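Local coordinates for protein CDA peptide synthetase I (Streptomyces coelicolor, PDB 5DU9) that provides the condensation domain of a multidomain peptide synthetase, a large alpha/beta fold built around two mixed beta-sheets, at residues Leu53-Val57 / Thr99-Leu103; Arg237-Pro241 / Glu410-Gln414; Trp267-Ile272 / Thr363-Met367. The protein carries 1 engineered substitution. One frame throughout, in Å; residues are numbered along the deposited sequence. Where two conformers were deposited one is given.

In the fold
From the N terminus, contact 1 closes first: helix 46-58 is joined, across 41 intervening residues, to the loop that runs into strand 103-107, one of the two outermost strands of the six-stranded mixed sheet. The chain then adds strands 138-146 and 149-157 to that sheet and runs through several helices before contact 2 opens at residues 237-241, just ahead of strand 242-248. Its partner, 410-414, follows after 168 intervening residues, at the end of strand 404-411. Contact 3 nests inside that loop and lays helix 267-283 on strand 363-366. Contacts 2 and 3 reach the same four-stranded sheet, with nearest atoms about 7 Å apart. Contacts 1 and 3 sit on opposite sides of the chain's centre.

Contact 1: Leu53-Val57 / Thr99-Leu103; sequences LRLTV and TPVLL
Val101 sits against Leu53, Arg54 and Val57, one turn of helix 46-58, and its two methyls divide the work. CG1 packs 3.7 Å from CG of Leu53 and also rests on the backbone of Arg54 at its CA. CG2 meets Val57 tip to tip, 3.9 Å from its CG1. Further along, Leu53 carries its CG away from its own backbone N (chi1 179°), and with chi2 at 59° CD2 comes to 3.7 Å from CB of Leu103. This is the dense, apolar end. Here the helix lies on the six-stranded sheet: Leu53 and Leu103 both touch His140 and Tyr152 of strands 138-146 and 149-157, and segment 99-103 leads into the outermost strand 103-107. Toward Arg54 the fit slackens. Its extended chain passes beside Val101, NH1 staying 4.1 Å from CB, with the guanidinium set obliquely to it. Water takes over on that outer side: one molecule donates to Thr99 O at 2.6 Å and receives only a weak bond from Arg54 NH1 at 3.4 Å. NH2 has another weak bond, to Ala83 O. Thr99 itself turns inward, its OG1 bonded to Cys80 O and its CG2 against Val57.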
loop_
_atom_site.group_PDB
_atom_site.type_symbol
_atom_site.label_atom_id
_atom_site.label_comp_id
_atom_site.label_asym_id
_atom_site.label_seq_id
_atom_site.Cartn_x
_atom_site.Cartn_y
_atom_site.Cartn_z
ATOM N N LEU A 53 -9.018 20.957 2.226
ATOM C CA LEU A 53 -7.771 20.391 1.725
ATOM C C LEU A 53 -6.602 21.292 2.096
ATOM O O LEU A 53 -5.546 20.817 2.507
ATOM C CB LEU A 53 -7.815 20.195 0.206
ATOM C CG LEU A 53 -6.524 19.621 -0.399
ATOM C CD1 LEU A 53 -6.189 18.263 0.203
ATOM C CD2 LEU A 53 -6.608 19.517 -1.912
ATOM N N ARG A 54 -6.800 22.597 1.956
ATOM C CA ARG A 54 -5.740 23.553 2.243
ATOM C C ARG A 54 -5.322 23.463 3.706
ATOM O O ARG A 54 -4.130 23.428 4.012
ATOM C CB ARG A 54 -6.185 24.975 1.896
ATOM C CG ARG A 54 -5.042 25.976 1.898
ATOM C CD ARG A 54 -5.423 27.281 1.220
ATOM N NE ARG A 54 -4.336 28.257 1.285
ATOM C CZ ARG A 54 -3.339 28.341 0.407
ATOM N NH1 ARG A 54 -3.273 27.512 -0.627
ATOM N NH2 ARG A 54 -2.401 29.266 0.562
ATOM N N LEU A 55 -6.304 23.406 4.601
ATOM C CA LEU A 55 -6.031 23.288 6.031
ATOM C C LEU A 55 -5.358 21.959 6.346
ATOM O O LEU A 55 -4.460 21.888 7.183
ATOM C CB LEU A 55 -7.322 23.415 6.838
ATOM C CG LEU A 55 -8.021 24.775 6.812
ATOM C CD1 LEU A 55 -9.391 24.672 7.464
ATOM C CD2 LEU A 55 -7.177 25.827 7.509
ATOM N N THR A 56 -5.801 20.905 5.671
ATOM C CA THR A 56 -5.275 19.572 5.914
ATOM C C THR A 56 -3.819 19.486 5.479
ATOM O O THR A 56 -2.968 19.004 6.226
ATOM C CB THR A 56 -6.098 18.501 5.178
ATOM O OG1 THR A 56 -7.435 18.488 5.698
ATOM C CG2 THR A 56 -5.483 17.121 5.359
ATOM N N VAL A 57 -3.536 19.947 4.265
ATOM C CA VAL A 57 -2.174 19.924 3.752
ATOM C C VAL A 57 -1.265 20.755 4.657
ATOM O O VAL A 57 -0.187 20.305 5.040
ATOM C CB VAL A 57 -2.108 20.444 2.296
ATOM C CG1 VAL A 57 -0.664 20.647 1.847
ATOM C CG2 VAL A 57 -2.806 19.468 1.363
ATOM N N THR A 99 4.275 25.449 -0.720
ATOM C CA THR A 99 3.577 24.274 -1.218
ATOM C C THR A 99 2.266 24.728 -1.849
ATOM O O THR A 99 1.450 25.365 -1.182
ATOM C CB THR A 99 3.292 23.254 -0.104
ATOM O OG1 THR A 99 4.524 22.683 0.341
ATOM C CG2 THR A 99 2.376 22.132 -0.607
ATOM N N PRO A 100 2.058 24.413 -3.137
ATOM C CA PRO A 100 0.759 24.729 -3.732
ATOM C C PRO A 100 -0.306 23.734 -3.292
ATOM O O PRO A 100 0.009 22.572 -3.032
ATOM C CB PRO A 100 1.026 24.626 -5.233
ATOM C CG PRO A 100 2.118 23.629 -5.344
ATOM C CD PRO A 100 2.973 23.798 -4.115
ATOM N N VAL A 101 -1.548 24.192 -3.197
ATOM C CA VAL A 101 -2.658 23.311 -2.871
ATOM C C VAL A 101 -3.788 23.527 -3.861
ATOM O O VAL A 101 -4.272 24.645 -4.043
ATOM C CB VAL A 101 -3.179 23.536 -1.446
ATOM C CG1 VAL A 101 -4.213 22.473 -1.102
ATOM C CG2 VAL A 101 -2.025 23.506 -0.446
ATOM N N LEU A 102 -4.198 22.436 -4.497
ATOM C CA LEU A 102 -5.237 22.475 -5.511
ATOM C C LEU A 102 -6.127 21.248 -5.408
ATOM O O LEU A 102 -5.645 20.114 -5.461
ATOM C CB LEU A 102 -4.615 22.555 -6.907
ATOM C CG LEU A 102 -5.579 22.441 -8.091
ATOM C CD1 LEU A 102 -6.494 23.655 -8.155
ATOM C CD2 LEU A 102 -4.806 22.268 -9.389
ATOM N N LEU A 103 -7.424 21.486 -5.252
ATOM C CA LEU A 103 -8.415 20.429 -5.379
ATOM C C LEU A 103 -9.193 20.645 -6.666
ATOM O O LEU A 103 -9.988 21.583 -6.780
ATOM C CB LEU A 103 -9.366 20.403 -4.182
ATOM C CG LEU A 103 -10.486 19.360 -4.287
ATOM C CD1 LEU A 103 -9.917 17.953 -4.321
ATOM C CD2 LEU A 103 -11.468 19.517 -3.141
HETATM O O HOH W 1 0.044 27.496 -1.189
#

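Contact 2: Arg237-Pro241 / Glu410-Gln414; sequences RALAP and EGNPQ
An Asx turn follows the end of strand 404-411; on the loop that enters strand 242-248, Leu239 packs on the turn and Pro241 on the strand end before it. Asn412 OD1 makes the turn by accepting from Gln414 N at 2.8 Å, a bent bond of 146° at the hydrogen, while ND2 donates to Thr390 O and lies 3.0 Å from Arg237 O. The extended side chain of Gln414 (chi2 179°) presents a face of its amide to Leu239, whose CD1 stands over it, 3.6 Å from CD; the two cross at about a right angle. At the outer end a water donates to Arg237 O, at 2.7 Å, and Gln414 OE1, tying the loops together. The inner end is closer packed. Pro241 lies alongside Glu410, CB to CB 3.5 Å, and its CA makes a CA-H...O contact of 3.3 Å with Gly411 O. Pro413 CD rests 3.4 Å from Ala240 O. Past Pro241, Thr242 bonds to the Gly411 backbone, opening the antiparallel pairing of the two strands. Glu410 OE1 accepts from Asn394 and bonds Ser387 OG, placing its side chain, about 7 Å from (2S)-2-amino-N-butyl-propanamide, as a probable second shell of the pocket Ser387 lines.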
loop_
_atom_site.group_PDB
_atom_site.type_symbol
_atom_site.label_atom_id
_atom_site.label_comp_id
_atom_site.label_asym_id
_atom_site.label_seq_id
_atom_site.Cartn_x
_atom_site.Cartn_y
_atom_site.Cartn_z
ATOM N N ARG A 237 13.012 -4.788 -14.282
ATOM C CA ARG A 237 13.107 -3.703 -13.313
ATOM C C ARG A 237 11.716 -3.303 -12.820
ATOM O O ARG A 237 10.707 -3.660 -13.428
ATOM C CB ARG A 237 13.825 -2.500 -13.926
ATOM C CG ARG A 237 13.164 -1.947 -15.177
ATOM C CD ARG A 237 13.980 -0.809 -15.770
ATOM N NE ARG A 237 15.321 -1.238 -16.166
ATOM C CZ ARG A 237 15.640 -1.720 -17.364
ATOM N NH1 ARG A 237 14.719 -1.842 -18.313
ATOM N NH2 ARG A 237 16.890 -2.083 -17.617
ATOM N N ALA A 238 11.673 -2.565 -11.716
ATOM C CA ALA A 238 10.408 -2.178 -11.093
ATOM C C ALA A 238 9.706 -1.098 -11.909
ATOM O O ALA A 238 10.269 -0.037 -12.174
ATOM C CB ALA A 238 10.644 -1.701 -9.672
ATOM N N LEU A 239 8.468 -1.383 -12.297
ATOM C CA LEU A 239 7.695 -0.502 -13.167
ATOM C C LEU A 239 6.309 -0.266 -12.585
ATOM O O LEU A 239 5.785 -1.108 -11.868
ATOM C CB LEU A 239 7.559 -1.110 -14.564
ATOM C CG LEU A 239 8.845 -1.371 -15.352
ATOM C CD1 LEU A 239 8.526 -2.148 -16.620
ATOM C CD2 LEU A 239 9.559 -0.070 -15.680
ATOM N N ALA A 240 5.709 0.871 -12.923
ATOM C CA ALA A 240 4.327 1.131 -12.538
ATOM C C ALA A 240 3.465 0.006 -13.096
ATOM O O ALA A 240 3.620 -0.369 -14.254
ATOM C CB ALA A 240 3.856 2.481 -13.057
ATOM N N PRO A 241 2.574 -0.554 -12.265
ATOM C CA PRO A 241 1.820 -1.734 -12.697
ATOM C C PRO A 241 0.625 -1.438 -13.588
ATOM O O PRO A 241 0.049 -0.348 -13.551
ATOM C CB PRO A 241 1.341 -2.336 -11.376
ATOM C CG PRO A 241 1.199 -1.158 -10.471
ATOM C CD PRO A 241 2.335 -0.244 -10.844
ATOM N N GLU A 410 -1.754 -6.138 -9.459
ATOM C CA GLU A 410 -0.909 -5.111 -10.045
ATOM C C GLU A 410 0.300 -5.775 -10.680
ATOM O O GLU A 410 1.215 -6.206 -9.977
ATOM C CB GLU A 410 -0.475 -4.104 -8.980
ATOM C CG GLU A 410 -1.620 -3.550 -8.146
ATOM C CD GLU A 410 -1.169 -2.498 -7.147
ATOM O OE1 GLU A 410 -0.022 -2.583 -6.665
ATOM O OE2 GLU A 410 -1.967 -1.587 -6.835
ATOM N N GLY A 411 0.293 -5.860 -12.005
ATOM C CA GLY A 411 1.319 -6.584 -12.733
ATOM C C GLY A 411 2.297 -5.692 -13.466
ATOM O O GLY A 411 1.910 -4.690 -14.069
ATOM N N ASN A 412 3.573 -6.064 -13.413
ATOM C CA ASN A 412 4.587 -5.446 -14.252
ATOM C C ASN A 412 4.176 -5.611 -15.717
ATOM O O ASN A 412 3.927 -6.730 -16.164
ATOM C CB ASN A 412 5.957 -6.077 -13.990
ATOM C CG ASN A 412 7.059 -5.470 -14.845
ATOM O OD1 ASN A 412 7.040 -5.567 -16.070
ATOM N ND2 ASN A 412 8.033 -4.848 -14.196
ATOM N N PRO A 413 4.092 -4.502 -16.471
ATOM C CA PRO A 413 3.535 -4.586 -17.829
ATOM C C PRO A 413 4.405 -5.347 -18.827
ATOM O O PRO A 413 3.914 -5.703 -19.898
ATOM C CB PRO A 413 3.399 -3.117 -18.241
ATOM C CG PRO A 413 4.381 -2.387 -17.403
ATOM C CD PRO A 413 4.419 -3.115 -16.096
ATOM N N GLN A 414 5.668 -5.589 -18.491
ATOM C CA GLN A 414 6.537 -6.390 -19.351
ATOM C C GLN A 414 6.356 -7.884 -19.076
ATOM O O GLN A 414 6.886 -8.724 -19.804
ATOM C CB GLN A 414 8.003 -5.994 -19.157
ATOM C CG GLN A 414 8.324 -4.574 -19.594
ATOM C CD GLN A 414 9.776 -4.205 -19.362
ATOM O OE1 GLN A 414 10.529 -4.955 -18.741
ATOM N NE2 GLN A 414 10.177 -3.042 -19.863
HETATM O O HOH W 2 10.630 -5.147 -15.631
#

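Contact 3: Trp267-Ile272 / Thr363-Met367; sequences WARVVI and TVNVM
Helix 267-272 runs nearly antiparallel to strand 363-366, Ala268 beside Val366 and Ile272 beside Val364. The short axes come within 9.1 Å at an angle of 156°, and the chains draw closer at the Ala268 end: CA to CA is 5.9 Å for Ala268 and Val366 but 6.6 Å for Ile272 and Val364. Val364 and Val366, two apart on the strand, face the helix; Asn365 between them points away. Val366 carries most of the contact. Its CG1 fits between Trp267 and Ala268, 3.7 Å from Ala268 CB, and makes a CH-pi contact over one face of the indole, 3.8 Å from the centroid of the six-membered ring and 30° off its normal. It sits over the CH2-CZ2 side of that face, nearest CH2 at 3.4 Å. Trp267 can reach over because its chi1 of 73° tucks CG between the backbone N and the carbonyl carbon, sending the indole out toward Val366. The other methyl of Val366, CG2, meets Val271 CG1 at 3.9 Å. One turn on from Ala268, Ile272 CG1 packs against Val364 CG1, also at 3.9 Å. Trp267 and Val271 reach beyond this strand to Leu397 of strand 393-398, its parallel neighbour. Thr363 OG1 bonds to Arg312, a residue of the ligand pocket. The whole is alpha-on-beta packing, a helix lying on one face of a mixed sheet over strands 363-366 and 393-398, with aliphatic side chains and one indole between the layers.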
loop_
_atom_site.group_PDB
_atom_site.type_symbol
_atom_site.label_atom_id
_atom_site.label_comp_id
_atom_site.label_asym_id
_atom_site.label_seq_id
_atom_site.Cartn_x
_atom_site.Cartn_y
_atom_site.Cartn_z
ATOM N N TRP A 267 -7.664 -13.315 9.397
ATOM C CA TRP A 267 -8.015 -13.644 8.019
ATOM C C TRP A 267 -6.934 -13.253 7.012
ATOM O O TRP A 267 -6.838 -13.860 5.956
ATOM C CB TRP A 267 -9.337 -12.987 7.629
ATOM C CG TRP A 267 -9.252 -11.513 7.420
ATOM C CD1 TRP A 267 -9.241 -10.546 8.386
ATOM C CD2 TRP A 267 -9.178 -10.831 6.167
ATOM N NE1 TRP A 267 -9.159 -9.304 7.807
ATOM C CE2 TRP A 267 -9.119 -9.451 6.445
ATOM C CE3 TRP A 267 -9.157 -11.253 4.833
ATOM C CZ2 TRP A 267 -9.042 -8.491 5.440
ATOM C CZ3 TRP A 267 -9.078 -10.298 3.837
ATOM C CH2 TRP A 267 -9.019 -8.932 4.148
ATOM N N ALA A 268 -6.111 -12.257 7.330
ATOM C CA ALA A 268 -5.022 -11.880 6.421
ATOM C C ALA A 268 -4.015 -13.022 6.301
ATOM O O ALA A 268 -3.416 -13.231 5.242
ATOM C CB ALA A 268 -4.333 -10.607 6.902
ATOM N N ARG A 269 -3.832 -13.767 7.389
ATOM C CA ARG A 269 -2.953 -14.938 7.372
ATOM C C ARG A 269 -3.542 -16.030 6.482
ATOM O O ARG A 269 -2.811 -16.756 5.803
ATOM C CB ARG A 269 -2.728 -15.483 8.786
ATOM C CG ARG A 269 -2.081 -14.490 9.748
ATOM C CD ARG A 269 -0.646 -14.197 9.349
ATOM N NE ARG A 269 -0.008 -13.225 10.237
ATOM C CZ ARG A 269 0.616 -13.529 11.371
ATOM N NH1 ARG A 269 0.677 -14.782 11.799
ATOM N NH2 ARG A 269 1.163 -12.562 12.097
ATOM N N VAL A 270 -4.864 -16.153 6.499
ATOM C CA VAL A 270 -5.550 -17.113 5.640
ATOM C C VAL A 270 -5.310 -16.749 4.176
ATOM O O VAL A 270 -5.069 -17.615 3.338
ATOM C CB VAL A 270 -7.066 -17.159 5.939
ATOM C CG1 VAL A 270 -7.801 -18.065 4.947
ATOM C CG2 VAL A 270 -7.308 -17.632 7.367
ATOM N N VAL A 271 -5.367 -15.460 3.865
ATOM C CA VAL A 271 -5.121 -15.013 2.497
ATOM C C VAL A 271 -3.679 -15.296 2.075
ATOM O O VAL A 271 -3.436 -15.791 0.977
ATOM C CB VAL A 271 -5.438 -13.512 2.346
ATOM C CG1 VAL A 271 -5.024 -12.989 0.977
ATOM C CG2 VAL A 271 -6.919 -13.275 2.566
ATOM N N ILE A 272 -2.723 -14.975 2.941
ATOM C CA ILE A 272 -1.324 -15.241 2.638
ATOM C C ILE A 272 -1.117 -16.738 2.398
ATOM O O ILE A 272 -0.453 -17.134 1.438
ATOM C CB ILE A 272 -0.403 -14.738 3.773
ATOM C CG1 ILE A 272 -0.413 -13.213 3.805
ATOM C CG2 ILE A 272 1.025 -15.222 3.576
ATOM C CD1 ILE A 272 0.163 -12.611 5.080
ATOM N N THR A 363 3.994 -9.553 -3.921
ATOM C CA THR A 363 3.678 -8.820 -2.708
ATOM C C THR A 363 2.223 -9.070 -2.354
ATOM O O THR A 363 1.338 -8.831 -3.173
ATOM C CB THR A 363 3.927 -7.310 -2.863
ATOM O OG1 THR A 363 5.312 -7.079 -3.155
ATOM C CG2 THR A 363 3.554 -6.568 -1.580
ATOM N N VAL A 364 1.987 -9.571 -1.145
ATOM C CA VAL A 364 0.634 -9.808 -0.658
ATOM C C VAL A 364 0.311 -8.756 0.390
ATOM O O VAL A 364 0.790 -8.818 1.522
ATOM C CB VAL A 364 0.475 -11.218 -0.066
ATOM C CG1 VAL A 364 -0.969 -11.450 0.385
ATOM C CG2 VAL A 364 0.890 -12.259 -1.090
ATOM N N ASN A 365 -0.511 -7.792 -0.015
ATOM C CA ASN A 365 -0.831 -6.625 0.787
ATOM C C ASN A 365 -2.301 -6.635 1.178
ATOM O O ASN A 365 -3.151 -6.133 0.438
ATOM C CB ASN A 365 -0.487 -5.355 -0.001
ATOM C CG ASN A 365 -0.747 -4.084 0.777
ATOM O OD1 ASN A 365 -1.046 -4.115 1.968
ATOM N ND2 ASN A 365 -0.620 -2.948 0.099
ATOM N N VAL A 366 -2.594 -7.232 2.329
ATOM C CA VAL A 366 -3.937 -7.224 2.882
ATOM C C VAL A 366 -4.028 -5.963 3.718
ATOM O O VAL A 366 -3.498 -5.905 4.828
ATOM C CB VAL A 366 -4.227 -8.472 3.727
ATOM C CG1 VAL A 366 -5.678 -8.461 4.209
ATOM C CG2 VAL A 366 -3.944 -9.735 2.930
ATOM N N MET A 367 -4.675 -4.937 3.177
ATOM C CA MET A 367 -4.684 -3.646 3.846
ATOM C C MET A 367 -5.473 -3.728 5.143
ATOM O O MET A 367 -6.489 -4.426 5.223
ATOM C CB MET A 367 -5.255 -2.560 2.936
ATOM C CG MET A 367 -4.325 -2.198 1.790
ATOM S SD MET A 367 -4.764 -0.656 0.965
ATOM C CE MET A 367 -4.240 0.549 2.184
#